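Local structure of TRAP dicarboxylate transporter, DctP subunit (Ochrobactrum anthropi, 4P47) at residues E49-A52 against E53-E57; V242-K246 against K247-R251; D250-N253 against D254-A258. The protein is a periplasmic solute-binding protein of a TRAP transporter that probably captures a dicarboxylate-type solute and delivers it to the membrane components for uptake. One frame throughout, in Å; residues are numbered along the deposited sequence.

Interaction 1. Residues E49-A52 against E53-E57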
# COMPACT_ATOMS: atom_id res chain seq x y z
N GLU A 49 -3.30 -13.39 -11.14
CA GLU A 49 -3.94 -14.39 -12.00
C GLU A 49 -4.56 -13.75 -13.23
O GLU A 49 -4.45 -14.28 -14.33
CB GLU A 49 -5.00 -15.16 -11.21
CG GLU A 49 -4.39 -16.07 -10.15
CD GLU A 49 -5.38 -16.56 -9.11
OE1 GLU A 49 -6.48 -15.99 -9.00
OE2 GLU A 49 -5.03 -17.53 -8.41
N LYS A 50 -5.20 -12.60 -13.05
CA LYS A 50 -5.74 -11.85 -14.17
C LYS A 50 -4.62 -11.43 -15.13
O LYS A 50 -4.74 -11.59 -16.35
CB LYS A 50 -6.55 -10.64 -13.71
CG LYS A 50 -7.12 -9.76 -14.82
CD LYS A 50 -8.10 -10.47 -15.73
CE LYS A 50 -9.30 -10.94 -14.99
NZ LYS A 50 -10.30 -11.43 -15.98
N PHE A 51 -3.55 -10.87 -14.57
CA PHE A 51 -2.37 -10.50 -15.36
C PHE A 51 -1.87 -11.69 -16.19
O PHE A 51 -1.65 -11.58 -17.40
CB PHE A 51 -1.28 -9.96 -14.43
CG PHE A 51 0.02 -9.70 -15.14
CD1 PHE A 51 0.22 -8.53 -15.88
CD2 PHE A 51 1.05 -10.63 -15.11
CE1 PHE A 51 1.40 -8.30 -16.54
CE2 PHE A 51 2.23 -10.38 -15.77
CZ PHE A 51 2.40 -9.21 -16.49
N ALA A 52 -1.68 -12.82 -15.53
CA ALA A 52 -1.15 -14.01 -16.21
C ALA A 52 -2.06 -14.44 -17.37
O ALA A 52 -1.59 -14.80 -18.44
CB ALA A 52 -0.98 -15.16 -15.22
N GLU A 53 -3.36 -14.41 -17.14
CA GLU A 53 -4.31 -14.83 -18.16
C GLU A 53 -4.32 -13.88 -19.34
O GLU A 53 -4.38 -14.31 -20.50
CB GLU A 53 -5.71 -14.95 -17.56
CG GLU A 53 -6.79 -15.31 -18.58
CD GLU A 53 -6.56 -16.64 -19.33
OE1 GLU A 53 -5.89 -17.56 -18.78
OE2 GLU A 53 -7.05 -16.78 -20.48
N LEU A 54 -4.25 -12.59 -19.06
CA LEU A 54 -4.20 -11.60 -20.13
C LEU A 54 -2.94 -11.73 -20.95
O LEU A 54 -2.96 -11.62 -22.17
CB LEU A 54 -4.32 -10.19 -19.55
CG LEU A 54 -5.67 -9.87 -18.93
CD1 LEU A 54 -5.60 -8.49 -18.25
CD2 LEU A 54 -6.77 -9.92 -19.98
N VAL A 55 -1.81 -11.98 -20.32
CA VAL A 55 -0.59 -12.17 -21.05
C VAL A 55 -0.65 -13.43 -21.94
O VAL A 55 -0.19 -13.43 -23.09
CB VAL A 55 0.62 -12.23 -20.09
CG1 VAL A 55 1.88 -12.66 -20.80
CG2 VAL A 55 0.83 -10.86 -19.43
N LYS A 56 -1.21 -14.51 -21.40
CA LYS A 56 -1.37 -15.75 -22.12
C LYS A 56 -2.23 -15.53 -23.37
O LYS A 56 -1.89 -15.99 -24.45
CB LYS A 56 -2.00 -16.77 -21.18
CG LYS A 56 -2.30 -18.14 -21.79
CD LYS A 56 -2.63 -19.12 -20.66
CE LYS A 56 -2.76 -20.55 -21.12
NZ LYS A 56 -3.97 -20.72 -21.92
N GLU A 57 -3.32 -14.79 -23.22
CA GLU A 57 -4.23 -14.53 -24.32
C GLU A 57 -3.58 -13.65 -25.37
O GLU A 57 -3.53 -13.99 -26.56
CB GLU A 57 -5.53 -13.89 -23.81
CG GLU A 57 -6.39 -14.85 -23.00
CD GLU A 57 -7.52 -14.15 -22.25
OE1 GLU A 57 -7.69 -12.91 -22.40
OE2 GLU A 57 -8.23 -14.83 -21.48

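Interaction 2. Residues V242-K246 against K247-R251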
# COMPACT_ATOMS: atom_id res chain seq x y z
N VAL A 242 3.93 -2.90 -9.33
CA VAL A 242 4.27 -4.06 -10.13
C VAL A 242 5.52 -3.72 -10.93
O VAL A 242 5.55 -2.70 -11.64
CB VAL A 242 3.13 -4.39 -11.11
CG1 VAL A 242 3.47 -5.62 -11.96
CG2 VAL A 242 1.80 -4.62 -10.36
N MET A 243 6.54 -4.55 -10.78
CA MET A 243 7.83 -4.32 -11.39
C MET A 243 8.31 -5.52 -12.17
O MET A 243 7.94 -6.68 -11.90
CB MET A 243 8.87 -4.03 -10.31
CG MET A 243 8.65 -2.71 -9.60
SD MET A 243 9.72 -2.43 -8.15
CE MET A 243 9.15 -3.74 -7.05
N ILE A 244 9.17 -5.23 -13.14
CA ILE A 244 9.84 -6.25 -13.91
C ILE A 244 11.35 -5.94 -13.93
O ILE A 244 11.76 -4.78 -13.93
CB ILE A 244 9.18 -6.37 -15.32
CG1 ILE A 244 9.75 -7.55 -16.10
CG2 ILE A 244 9.31 -5.07 -16.14
CD1 ILE A 244 8.85 -7.96 -17.24
N SER A 245 12.15 -7.00 -13.91
CA SER A 245 13.61 -6.88 -13.94
C SER A 245 14.07 -6.16 -15.21
O SER A 245 13.69 -6.53 -16.31
CB SER A 245 14.22 -8.28 -13.87
OG SER A 245 15.61 -8.28 -14.16
N LYS A 246 14.90 -5.12 -15.08
CA LYS A 246 15.42 -4.44 -16.27
C LYS A 246 16.29 -5.36 -17.13
O LYS A 246 16.24 -5.29 -18.36
CB LYS A 246 16.17 -3.17 -15.90
CG LYS A 246 16.73 -2.41 -17.10
CD LYS A 246 17.27 -1.05 -16.68
CE LYS A 246 17.68 -0.21 -17.90
NZ LYS A 246 18.77 -0.87 -18.67
N LYS A 247 17.08 -6.23 -16.50
CA LYS A 247 17.90 -7.19 -17.25
C LYS A 247 17.02 -8.00 -18.21
O LYS A 247 17.34 -8.19 -19.38
CB LYS A 247 18.63 -8.10 -16.27
CG LYS A 247 19.68 -9.00 -16.88
CD LYS A 247 20.65 -9.49 -15.80
CE LYS A 247 21.67 -10.47 -16.36
NZ LYS A 247 22.23 -10.01 -17.66
N PHE A 248 15.88 -8.47 -17.71
CA PHE A 248 14.91 -9.20 -18.54
C PHE A 248 14.19 -8.32 -19.59
O PHE A 248 14.10 -8.69 -20.77
CB PHE A 248 13.87 -9.87 -17.63
CG PHE A 248 12.83 -10.67 -18.36
CD1 PHE A 248 13.16 -11.90 -18.90
CD2 PHE A 248 11.52 -10.23 -18.46
CE1 PHE A 248 12.21 -12.67 -19.56
CE2 PHE A 248 10.57 -11.00 -19.14
CZ PHE A 248 10.92 -12.21 -19.69
N TRP A 249 13.69 -7.17 -19.16
CA TRP A 249 13.03 -6.20 -20.02
C TRP A 249 13.89 -5.82 -21.22
O TRP A 249 13.38 -5.74 -22.32
CB TRP A 249 12.74 -4.95 -19.19
CG TRP A 249 11.88 -3.91 -19.80
CD1 TRP A 249 12.28 -2.67 -20.24
CD2 TRP A 249 10.47 -3.97 -20.02
NE1 TRP A 249 11.20 -1.97 -20.70
CE2 TRP A 249 10.07 -2.74 -20.57
CE3 TRP A 249 9.49 -4.94 -19.77
CZ2 TRP A 249 8.76 -2.46 -20.90
CZ3 TRP A 249 8.18 -4.64 -20.10
CH2 TRP A 249 7.83 -3.42 -20.64
N ASP A 250 15.18 -5.61 -21.00
CA ASP A 250 16.08 -5.17 -22.07
C ASP A 250 16.23 -6.20 -23.17
O ASP A 250 16.60 -5.87 -24.29
CB ASP A 250 17.45 -4.78 -21.50
CG ASP A 250 17.43 -3.42 -20.83
OD1 ASP A 250 16.50 -2.63 -21.08
OD2 ASP A 250 18.37 -3.13 -20.07
N ARG A 251 15.92 -7.46 -22.86
CA ARG A 251 15.98 -8.52 -23.85
C ARG A 251 14.69 -8.67 -24.64
O ARG A 251 14.63 -9.43 -25.59
CB ARG A 251 16.29 -9.86 -23.19
CG ARG A 251 17.68 -10.00 -22.66
CD ARG A 251 17.76 -11.25 -21.79
NE ARG A 251 19.10 -11.82 -21.71
CZ ARG A 251 20.13 -11.24 -21.11
NH1 ARG A 251 20.00 -10.05 -20.54
NH2 ARG A 251 21.31 -11.84 -21.10

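Interaction 3. Residues D250-N253 against D254-A258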
# COMPACT_ATOMS: atom_id res chain seq x y z
N ASP A 250 15.18 -5.61 -21.00
CA ASP A 250 16.08 -5.17 -22.07
C ASP A 250 16.23 -6.20 -23.17
O ASP A 250 16.60 -5.87 -24.29
CB ASP A 250 17.45 -4.78 -21.50
CG ASP A 250 17.43 -3.42 -20.83
OD1 ASP A 250 16.50 -2.63 -21.08
OD2 ASP A 250 18.37 -3.13 -20.07
N ARG A 251 15.92 -7.46 -22.86
CA ARG A 251 15.98 -8.52 -23.85
C ARG A 251 14.69 -8.67 -24.64
O ARG A 251 14.63 -9.43 -25.59
CB ARG A 251 16.29 -9.86 -23.19
CG ARG A 251 17.68 -10.00 -22.66
CD ARG A 251 17.76 -11.25 -21.79
NE ARG A 251 19.10 -11.82 -21.71
CZ ARG A 251 20.13 -11.24 -21.11
NH1 ARG A 251 20.00 -10.05 -20.54
NH2 ARG A 251 21.31 -11.84 -21.10
N LEU A 252 13.64 -7.96 -24.25
CA LEU A 252 12.36 -8.09 -24.94
C LEU A 252 12.22 -7.14 -26.11
O LEU A 252 12.86 -6.08 -26.13
CB LEU A 252 11.22 -7.82 -23.95
CG LEU A 252 11.11 -8.74 -22.73
CD1 LEU A 252 9.93 -8.26 -21.86
CD2 LEU A 252 10.95 -10.21 -23.11
N ASN A 253 11.37 -7.50 -27.06
CA ASN A 253 11.02 -6.59 -28.15
C ASN A 253 9.77 -5.77 -27.83
O ASN A 253 9.13 -5.97 -26.81
CB ASN A 253 10.91 -7.34 -29.50
CG ASN A 253 9.78 -8.37 -29.53
OD1 ASN A 253 8.66 -8.12 -29.05
ND2 ASN A 253 10.06 -9.54 -30.12
N ASP A 254 9.43 -4.81 -28.69
CA ASP A 254 8.35 -3.89 -28.38
C ASP A 254 6.99 -4.58 -28.30
O ASP A 254 6.14 -4.16 -27.52
CB ASP A 254 8.31 -2.76 -29.41
CG ASP A 254 9.45 -1.79 -29.22
OD1 ASP A 254 10.07 -1.79 -28.14
OD2 ASP A 254 9.72 -1.00 -30.16
N GLU A 255 6.78 -5.61 -29.10
CA GLU A 255 5.51 -6.31 -29.07
C GLU A 255 5.35 -7.06 -27.75
O GLU A 255 4.26 -7.08 -27.21
CB GLU A 255 5.37 -7.25 -30.27
CG GLU A 255 5.47 -6.53 -31.61
CD GLU A 255 6.82 -6.74 -32.29
OE1 GLU A 255 6.91 -7.66 -33.13
OE2 GLU A 255 7.78 -6.00 -31.98
N GLU A 256 6.42 -7.66 -27.26
CA GLU A 256 6.39 -8.38 -25.98
C GLU A 256 6.15 -7.37 -24.84
O GLU A 256 5.32 -7.59 -23.96
CB GLU A 256 7.70 -9.15 -25.77
CG GLU A 256 7.90 -10.31 -26.76
CD GLU A 256 9.35 -10.79 -26.89
OE1 GLU A 256 10.30 -10.04 -26.62
OE2 GLU A 256 9.55 -11.96 -27.30
N LYS A 257 6.85 -6.25 -24.87
CA LYS A 257 6.68 -5.22 -23.86
C LYS A 257 5.24 -4.69 -23.85
O LYS A 257 4.67 -4.48 -22.77
CB LYS A 257 7.64 -4.06 -24.10
CG LYS A 257 9.09 -4.40 -23.83
CD LYS A 257 10.02 -3.27 -24.27
CE LYS A 257 11.45 -3.56 -23.83
NZ LYS A 257 12.34 -2.44 -24.32
N ALA A 258 4.66 -4.47 -25.03
CA ALA A 258 3.30 -3.95 -25.09
C ALA A 258 2.28 -4.91 -24.46
O ALA A 258 1.34 -4.48 -23.80
CB ALA A 258 2.92 -3.62 -26.52
O HOH W 1 14.99 -2.15 -23.33
O HOH W 2 12.18 -3.24 -27.10

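Interaction 1. Residues E49-A52 against E53-E57
Phe-51 and Val-55, one helical turn apart, meet through a CH-pi contact: methyl CG2 of Val-55 sits over one face of the Phe-51 ring, 3.9 Å from the centroid and 17° off the ring normal. It lies offset toward the rim, so its nearest ring atom is Phe-51 CZ, 3.7 Å from Val-55 CG2. The valine torsion explains this, since with CG1 anti to the backbone N (chi1 170°) CG2 is the methyl turned back along the helix toward the ring. A second i to i+4 pair, Lys-50 and Leu-54, packs by its aliphatic parts. Lys-50 CG lies 4.0 Å from Leu-54 CD1, and the bend at chi2 keeps Lys-50 CD beside the leucine as well, while the charged end of the lysine makes a cation-pi contact with Tyr-270. Both pairs belong to helix 43-58, the crossover helix of the beta-alpha-beta unit formed with the parallel strands 30-35 and 63-68. Beneath the side chains run the regular i to i+4 backbone bonds; Leu-54 N reaches Lys-50 O at 2.9 Å and Val-55 N reaches Phe-51 O at 3.0 Å. Farther out, the Phe-51 ring meets Phe-34 with the two planes steeply inclined, and Ala-52 and Val-55 rest on Val-65 of strand 63-68. Phe-51, Leu-54 and Val-55, all buried, touch Ala-263 of helix 254-288, and Leu-54 also meets Glu-266.

Interaction 2. Residues V242-K246 against K247-R251
Two aromatic groups flank Ile-244 where strand 229-245 turns into the short helix 246-249. The Phe-248 ring receives the isoleucine at its edge, with Ile-244 CD1 lying in the ring plane 3.7 Å from Phe-248 CD2. The other branch, Ile-244 CG2, approaches the Trp-249 indole obliquely, 3.6 Å from Trp-249 CE3, and these two side chains cross at about a right angle. With CG1 anti to the backbone N (chi1 -173°), the isoleucine sends one branch to each aromatic residue. This wedge closes a strand-to-helix junction: Ser-245, last in the strand, is also the N-cap residue. Its carbonyl oxygen accepts from Trp-249 N at 2.9 Å in a nearly straight bond, 173° at the hydrogen, whereas its hydroxyl is hydrogen-bonded to Leu-83 O. Ile-142 of strand 141-156 packs on both Ile-244 and Trp-249, and Leu-144 also touches Ile-244, tying the junction to the sheet. On the outer side, Lys-246 runs extended until a bend at chi4 (-61°) turns its ammonium group toward Asp-250, one turn on. The resulting salt bridge joins Lys-246 NZ to Asp-250 OD2 at 2.7 Å, through the syn lone pair of that oxygen.

Interaction 3. Residues D250-N253 against D254-A258
From Leu-252 to Asn-253 the backbone is extended, then it coils at Asp-254 into helix 254-288, whose first turn is closed by Lys-257 N bonding to Asn-253 O at 3.0 Å. Asn-253 and Glu-256 form a capping box at this N-terminus. In one direction, Asn-253 OD1 accepts from Glu-256 N at 2.9 Å, with the donor nearly in line with the side-chain carbonyl. In return, Asn-253 N gives its hydrogen to Glu-256 OE1 at 2.8 Å, meeting the carboxylate on its anti side and 27° out of its plane. Asn-253 CG stands between the backbone N and the carbonyl carbon (chi1 64°), which brings the amide back over the first turn. There the amide and the Glu-256 carboxylate stack, their planes 19° apart. Further partners fix both groups: Asn-253 ND2 bonds to Glu-26 O, while Arg-28 makes a salt bridge to Glu-256 OE1, a pairing likely to favour the charged carboxylate. Leu-252 CD2 packs 3.6 Å from Glu-256 OE1. Lys-257 stretches out along the loop, and its NZ donates to two waters: one links it to Asp-250 OD1, and the other, 2.9 Å from Lys-257 NZ, donates to both Leu-252 O and Asp-254 OD1.

In the fold
Interactions 2 and 3 are consecutive helix starts, sharing Asp-250 and Arg-251, with centres about 10 Å apart; Lys-257 of the second also makes a cation-pi contact with Trp-249 of the first. Interaction 1 lies about 18 Å from interaction 2 and 16 Å from interaction 3, centre to centre, and touches neither directly. Helix 254-288, begun in interaction 3, packs farther along against the helix of interaction 1. Chemistry follows position: mid-helix, interaction 1 relies on apolar packing; interaction 2 combines the packing of a buried isoleucine against two partly exposed aromatic rings with an outer salt bridge; interaction 3, the most polar, uses side-chain capping, with a buried Glu-256, and water bridges toward the exposed Asp-250 and Asp-254.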